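Local coordinates for protein subclass B3 metallo-beta-lactamase (Sphingobium indicum, PDB 7LUU) that probably hydrolyses beta-lactam antibiotics as a zinc-dependent enzyme of subclass B3, with a glutamate among its metal ligands, at residues D40-T44 against A132-R136; A52-L56 against A93-A97. One frame throughout, in Å; residues are numbered along the deposited sequence.

Contact 1 of 2, residues D40-T44 against A132-R136; sequences DDPLT and AALAR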
ATOM      1  N   ASP A  40      -4.446 -27.306   3.409  1.00 50.25           N
ATOM      2  CA  ASP A  40      -4.085 -26.547   2.222  1.00 45.72           C
ATOM      3  C   ASP A  40      -4.863 -25.246   2.288  1.00 36.78           C
ATOM      4  O   ASP A  40      -6.048 -25.173   1.928  1.00 36.47           O
ATOM      5  CB  ASP A  40      -4.362 -27.329   0.949  1.00 45.42           C
ATOM      6  CG  ASP A  40      -3.426 -26.913  -0.196  1.00 48.20           C
ATOM      7  OD1 ASP A  40      -2.872 -25.783  -0.177  1.00 38.38           O
ATOM      8  OD2 ASP A  40      -3.227 -27.743  -1.103  1.00 48.85           O
ATOM      9  N   ASP A  41      -4.212 -24.239   2.809  1.00 35.74           N
ATOM     10  CA  ASP A  41      -4.860 -22.977   3.104  1.00 32.20           C
ATOM     11  C   ASP A  41      -4.857 -22.113   1.840  1.00 26.38           C
ATOM     12  O   ASP A  41      -3.783 -21.698   1.383  1.00 25.53           O
ATOM     13  CB  ASP A  41      -4.099 -22.338   4.252  1.00 30.88           C
ATOM     14  CG  ASP A  41      -4.687 -21.035   4.680  1.00 29.21           C
ATOM     15  OD1 ASP A  41      -5.589 -20.506   3.971  1.00 25.36           O
ATOM     16  OD2 ASP A  41      -4.224 -20.538   5.737  1.00 30.91           O
ATOM     17  N   PRO A  42      -6.026 -21.848   1.238  1.00 23.29           N
ATOM     18  CA  PRO A  42      -6.070 -21.046   0.008  1.00 22.22           C
ATOM     19  C   PRO A  42      -5.587 -19.626   0.217  1.00 20.10           C
ATOM     20  O   PRO A  42      -5.229 -18.933  -0.761  1.00 21.74           O
ATOM     21  CB  PRO A  42      -7.557 -21.038  -0.375  1.00 27.08           C
ATOM     22  CG  PRO A  42      -8.281 -21.398   0.877  1.00 27.15           C
ATOM     23  CD  PRO A  42      -7.361 -22.278   1.704  1.00 29.38           C
ATOM     24  N   LEU A  43      -5.680 -19.144   1.449  1.00 19.87           N
ATOM     25  CA  LEU A  43      -5.358 -17.739   1.677  1.00 17.10           C
ATOM     26  C   LEU A  43      -3.868 -17.512   1.956  1.00 17.07           C
ATOM     27  O   LEU A  43      -3.389 -16.361   1.893  1.00 15.88           O
ATOM     28  CB  LEU A  43      -6.197 -17.224   2.855  1.00 17.26           C
ATOM     29  CG  LEU A  43      -7.711 -17.386   2.754  1.00 17.48           C
ATOM     30  CD1 LEU A  43      -8.373 -16.616   3.927  1.00 16.11           C
ATOM     31  CD2 LEU A  43      -8.177 -16.916   1.362  1.00 17.53           C
ATOM     32  N   THR A  44      -3.109 -18.576   2.203  1.00 17.95           N
ATOM     33  CA  THR A  44      -1.656 -18.410   2.382  1.00 16.27           C
ATOM     34  C   THR A  44      -0.836 -19.242   1.414  1.00 19.47           C
ATOM     35  O   THR A  44       0.403 -19.218   1.500  1.00 19.25           O
ATOM     36  CB  THR A  44      -1.222 -18.777   3.802  1.00 19.50           C
ATOM     37  OG1 THR A  44      -1.523 -20.181   4.037  1.00 22.50           O
ATOM     38  CG2 THR A  44      -1.922 -17.868   4.823  1.00 19.87           C
ATOM     39  N   ALA A 132      -6.494 -11.198   2.859  1.00 16.24           N
ATOM     40  CA  ALA A 132      -7.578 -12.104   3.213  1.00 16.36           C
ATOM     41  C   ALA A 132      -7.232 -12.975   4.394  1.00 14.16           C
ATOM     42  O   ALA A 132      -8.068 -13.177   5.295  1.00 14.66           O
ATOM     43  CB  ALA A 132      -7.941 -12.974   2.004  1.00 16.64           C
ATOM     44  N   ALA A 133      -6.012 -13.534   4.414  1.00 14.50           N
ATOM     45  CA  ALA A 133      -5.622 -14.362   5.542  1.00 16.11           C
ATOM     46  C   ALA A 133      -5.607 -13.535   6.816  1.00 16.55           C
ATOM     47  O   ALA A 133      -5.989 -14.026   7.892  1.00 15.99           O
ATOM     48  CB  ALA A 133      -4.249 -14.993   5.284  1.00 17.22           C
ATOM     49  N   LEU A 134      -5.044 -12.331   6.738  1.00 14.64           N
ATOM     50  CA  LEU A 134      -4.953 -11.465   7.933  1.00 13.17           C
ATOM     51  C   LEU A 134      -6.346 -11.097   8.436  1.00 15.74           C
ATOM     52  O   LEU A 134      -6.611 -11.114   9.645  1.00 16.22           O
ATOM     53  CB  LEU A 134      -4.160 -10.165   7.629  1.00 15.29           C
ATOM     54  CG  LEU A 134      -2.687 -10.425   7.304  1.00 13.22           C
ATOM     55  CD1 LEU A 134      -2.096  -9.188   6.642  1.00 17.67           C
ATOM     56  CD2 LEU A 134      -1.980 -10.811   8.619  1.00 19.38           C
ATOM     57  N   ALA A 135      -7.268 -10.801   7.513  1.00 14.97           N
ATOM     58  CA  ALA A 135      -8.624 -10.489   7.917  1.00 16.19           C
ATOM     59  C   ALA A 135      -9.285 -11.703   8.565  1.00 17.77           C
ATOM     60  O   ALA A 135     -10.014 -11.554   9.557  1.00 19.40           O
ATOM     61  CB  ALA A 135      -9.447  -9.967   6.720  1.00 14.40           C
ATOM     62  N   ARG A 136      -9.081 -12.881   7.976  1.00 14.97           N
ATOM     63  CA  ARG A 136      -9.635 -14.109   8.546  1.00 18.08           C
ATOM     64  C   ARG A 136      -9.158 -14.289   9.975  1.00 19.46           C
ATOM     65  O   ARG A 136      -9.959 -14.557  10.898  1.00 20.80           O
ATOM     66  CB  ARG A 136      -9.232 -15.313   7.688  1.00 18.02           C
ATOM     67  CG  ARG A 136      -9.620 -16.709   8.332  1.00 21.21           C
ATOM     68  CD  ARG A 136      -9.001 -17.845   7.544  1.00 17.74           C
ATOM     69  NE  ARG A 136      -7.553 -17.753   7.575  1.00 25.11           N
ATOM     70  CZ  ARG A 136      -6.732 -18.467   6.794  1.00 22.69           C
ATOM     71  NH1 ARG A 136      -5.410 -18.274   6.823  1.00 23.60           N
ATOM     72  NH2 ARG A 136      -7.246 -19.281   5.906  1.00 24.14           N
TER
HETATM   73  O   HOH W   1      -4.546 -13.852   2.034  1.00 14.95           O

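Contact 2 of 2, residues A52-L56 against A93-A97; sequences AKEWL and ALPQA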
ATOM      1  N   ALA A  52       9.916 -13.644  -3.882  1.00 21.25           N
ATOM      2  CA  ALA A  52       9.678 -13.513  -2.457  1.00 20.20           C
ATOM      3  C   ALA A  52      10.963 -13.630  -1.637  1.00 21.81           C
ATOM      4  O   ALA A  52      11.002 -13.085  -0.511  1.00 22.43           O
ATOM      5  CB  ALA A  52       8.603 -14.540  -1.988  1.00 20.46           C
ATOM      6  N   LYS A  53      12.026 -14.276  -2.173  1.00 21.97           N
ATOM      7  CA  LYS A  53      13.279 -14.341  -1.417  1.00 22.91           C
ATOM      8  C   LYS A  53      13.821 -12.947  -1.123  1.00 29.74           C
ATOM      9  O   LYS A  53      14.399 -12.718  -0.049  1.00 29.09           O
ATOM     10  CB  LYS A  53      14.317 -15.175  -2.178  1.00 26.09           C
ATOM     11  CG  LYS A  53      13.886 -16.604  -2.323  1.00 28.31           C
ATOM     12  CD  LYS A  53      14.798 -17.379  -3.293  1.00 30.63           C
ATOM     13  CE  LYS A  53      14.358 -18.825  -3.394  1.00 35.38           C
ATOM     14  NZ  LYS A  53      15.218 -19.511  -4.433  1.00 43.44           N
ATOM     15  N   GLU A  54      13.665 -12.015  -2.063  1.00 23.95           N
ATOM     16  CA  GLU A  54      14.032 -10.625  -1.854  1.00 23.50           C
ATOM     17  C   GLU A  54      12.922  -9.829  -1.171  1.00 21.66           C
ATOM     18  O   GLU A  54      13.186  -9.079  -0.211  1.00 25.11           O
ATOM     19  CB  GLU A  54      14.363  -9.936  -3.179  1.00 29.69           C
ATOM     20  CG  GLU A  54      15.492 -10.578  -3.944  1.00 44.04           C
ATOM     21  CD  GLU A  54      16.475  -9.563  -4.459  1.00 66.25           C
ATOM     22  OE1 GLU A  54      17.660  -9.697  -4.081  1.00 74.47           O
ATOM     23  OE2 GLU A  54      16.069  -8.632  -5.220  1.00 72.05           O
ATOM     24  N   TRP A  55      11.699  -9.901  -1.711  1.00 20.94           N
ATOM     25  CA  TRP A  55      10.608  -9.097  -1.171  1.00 17.98           C
ATOM     26  C   TRP A  55      10.396  -9.372   0.308  1.00 19.67           C
ATOM     27  O   TRP A  55      10.108  -8.450   1.070  1.00 19.48           O
ATOM     28  CB  TRP A  55       9.282  -9.415  -1.878  1.00 18.26           C
ATOM     29  CG  TRP A  55       9.057  -8.725  -3.165  1.00 22.64           C
ATOM     30  CD1 TRP A  55       9.547  -7.514  -3.570  1.00 25.34           C
ATOM     31  CD2 TRP A  55       8.190  -9.187  -4.211  1.00 23.36           C
ATOM     32  NE1 TRP A  55       9.039  -7.202  -4.837  1.00 27.25           N
ATOM     33  CE2 TRP A  55       8.211  -8.225  -5.240  1.00 28.00           C
ATOM     34  CE3 TRP A  55       7.407 -10.346  -4.380  1.00 23.95           C
ATOM     35  CZ2 TRP A  55       7.458  -8.387  -6.422  1.00 27.15           C
ATOM     36  CZ3 TRP A  55       6.683 -10.519  -5.575  1.00 22.49           C
ATOM     37  CH2 TRP A  55       6.711  -9.530  -6.560  1.00 25.88           C
ATOM     38  N   LEU A  56      10.449 -10.648   0.709  1.00 18.70           N
ATOM     39  CA  LEU A  56      10.079 -11.012   2.067  1.00 16.63           C
ATOM     40  C   LEU A  56      11.317 -11.236   2.947  1.00 18.16           C
ATOM     41  O   LEU A  56      11.217 -11.815   4.018  1.00 20.20           O
ATOM     42  CB  LEU A  56       9.215 -12.287   2.051  1.00 15.91           C
ATOM     43  CG  LEU A  56       7.920 -12.107   1.281  1.00 17.66           C
ATOM     44  CD1 LEU A  56       7.052 -13.397   1.430  1.00 16.56           C
ATOM     45  CD2 LEU A  56       7.114 -10.927   1.803  1.00 14.53           C
ATOM     46  N   ALA A  93       1.340  -7.683   2.134  1.00 14.23           N
ATOM     47  CA  ALA A  93       2.357  -8.412   1.372  1.00 13.15           C
ATOM     48  C   ALA A  93       1.743  -9.623   0.630  1.00 13.12           C
ATOM     49  O   ALA A  93       0.598  -9.572   0.138  1.00 15.33           O
ATOM     50  CB  ALA A  93       3.561  -8.781   2.277  1.00 17.38           C
ATOM     51  N   LEU A  94       2.565 -10.683   0.447  1.00 13.25           N
ATOM     52  CA  LEU A  94       2.152 -11.878  -0.308  1.00 15.89           C
ATOM     53  C   LEU A  94       1.331 -12.827   0.569  1.00 16.65           C
ATOM     54  O   LEU A  94       1.299 -12.699   1.794  1.00 15.65           O
ATOM     55  CB  LEU A  94       3.396 -12.615  -0.783  1.00 16.09           C
ATOM     56  CG  LEU A  94       4.239 -11.861  -1.816  1.00 19.24           C
ATOM     57  CD1 LEU A  94       5.531 -12.694  -1.995  1.00 24.53           C
ATOM     58  CD2 LEU A  94       3.549 -11.894  -3.085  1.00 20.98           C
ATOM     59  N   PRO A  95       0.615 -13.797  -0.026  1.00 14.95           N
ATOM     60  CA  PRO A  95      -0.191 -14.690   0.828  1.00 15.59           C
ATOM     61  C   PRO A  95       0.631 -15.383   1.928  1.00 16.72           C
ATOM     62  O   PRO A  95       0.189 -15.504   3.082  1.00 15.84           O
ATOM     63  CB  PRO A  95      -0.770 -15.699  -0.183  1.00 17.02           C
ATOM     64  CG  PRO A  95      -0.901 -14.809  -1.495  1.00 15.49           C
ATOM     65  CD  PRO A  95       0.405 -14.049  -1.488  1.00 14.85           C
ATOM     66  N   GLN A  96       1.815 -15.903   1.586  1.00 15.85           N
ATOM     67  CA  GLN A  96       2.597 -16.605   2.583  1.00 15.85           C
ATOM     68  C   GLN A  96       3.208 -15.665   3.613  1.00 17.48           C
ATOM     69  O   GLN A  96       3.746 -16.157   4.606  1.00 21.01           O
ATOM     70  CB  GLN A  96       3.696 -17.422   1.877  1.00 18.51           C
ATOM     71  CG  GLN A  96       4.778 -16.570   1.170  1.00 18.11           C
ATOM     72  CD  GLN A  96       4.502 -16.310  -0.334  1.00 16.79           C
ATOM     73  OE1 GLN A  96       3.358 -16.068  -0.765  1.00 17.08           O
ATOM     74  NE2 GLN A  96       5.571 -16.343  -1.127  1.00 17.92           N
ATOM     75  N   ALA A  97       3.070 -14.331   3.431  1.00 14.46           N
ATOM     76  CA  ALA A  97       3.581 -13.395   4.424  1.00 13.86           C
ATOM     77  C   ALA A  97       2.640 -13.215   5.584  1.00 14.24           C
ATOM     78  O   ALA A  97       3.042 -12.657   6.614  1.00 16.77           O
ATOM     79  CB  ALA A  97       3.810 -12.024   3.816  1.00 14.18           C
TER

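Contact 1 of 2, residues D40-T44 against A132-R136
An Asx turn in the N-terminal lead-in of the chain presents the carboxylate of D41 to R136 on helix 131-138, and a two-pronged salt bridge joins them. R136 engages end-on: NH2 donates to D41 OD1 at 2.8 Å, nearly straight at 167°, while NH1 donates to D41 OD2, also at 2.8 Å, with a more bent 147°. The flat groups are not coplanar; their planes lie 48° apart, and OD2 offers its syn lone pair whereas OD1 is approached from out of the carboxylate plane. The backbone N of L43 reaches D41 OD1 at 2.9 Å from the opposite face to that taken by R136 NH2. Two donors thus hold OD1, and the one from L43 N closes the Asx turn, which should fix the rotation of the carboxylate. R136 reaches the turn by running extended as far as CD, then bending at chi3.

Apolar contacts accompany the salt bridge. L43 CD1 sits over one face of the guanidinium, displaced toward its rim, 3.5 Å from R136 NH2. The other branch, L43 CD2, is 4.0 Å from A132 CB, and the root of the side chain lies alongside A133, with L43 CB and A133 CB 3.8 Å apart. T44 CG2 adds a methyl contact to A133 CB at 3.7 Å. In the metallo-beta-lactamase fold, helix 131-138 lies against strand 115-119 through L134 and A135, while 40-44 packs on A132, A133 and R136 of the same helix. One water bridges the backbones, donating to L43 O and accepting from A133 N in the first turn of the helix, with an oxygen-to-nitrogen distance of 2.8 Å at A133. P171, from a loop, touches both L43 and A132.

Contact 2 of 2, residues A52-L56 against A93-A97
The N-H of L56 donates to A52 O, with L56 N and A52 O 2.8 Å apart, a bond of the last turn of helix 49-55 that holds together two residues which both meet L94. No hydrogen bond crosses between 52-56 and 93-97, so the contact rests on van der Waals approaches, mostly of methyl groups. L94 CD1 is the shared point: it lies 3.6 Å from A52 CB, 3.8 Å from W55 CE3 and 3.8 Å from L56 CD1, so that this one methyl sits among A52 and W55 of the helix and L56 just past its end. The L94 side chain crosses that of W55 at roughly a right angle.

L56 divides its two methyls between different neighbours. While CD1 faces L94 and also comes within 3.9 Å of Q96 CG, CD2 points to the small residues, with L56 CD2 4.0 Å from A97 CB and a little farther from A93 CB. Q96 follows a folded route: its CG stands between the backbone N and the carbonyl carbon (chi1 67°) and the chain bends again at chi2 (-94°). That path lays Q96 NE2 3.6 Å from A52 CB, an apolar neighbour, while the amide nitrogen itself donates to M47 O.

W55 also lies close to the second zinc site, its side chain about 4 Å from those of D126 and H267 at nearest atoms. Thus the C-terminal end of helix 49-55 rests on the loop that leads from strand 87-90 into helix 98-107, with helix 125-128 reaching in from the metal site through Y125 on L94 and D126 on W55.

Starting from the N terminus, the chain passes first through 40-44, then helix 49-55, and only afterwards enters the strands of the larger sheet. Contact 2 closes the shorter loop: the 36 residues between 52-56 and 93-97 contain strands 62-65, 68-70, 79-82 and 87-90 and no helix. Contact 1 closes the longer one, 87 residues, which encloses all of contact 2, so the two nest and do not cross. Their centres are 14 Å apart, yet they touch: L43 O packs on P95 CB at 3.4 Å. Together they attach the N-terminal lead-in and its helix to helix 131-138 and to the approach to helix 98-107.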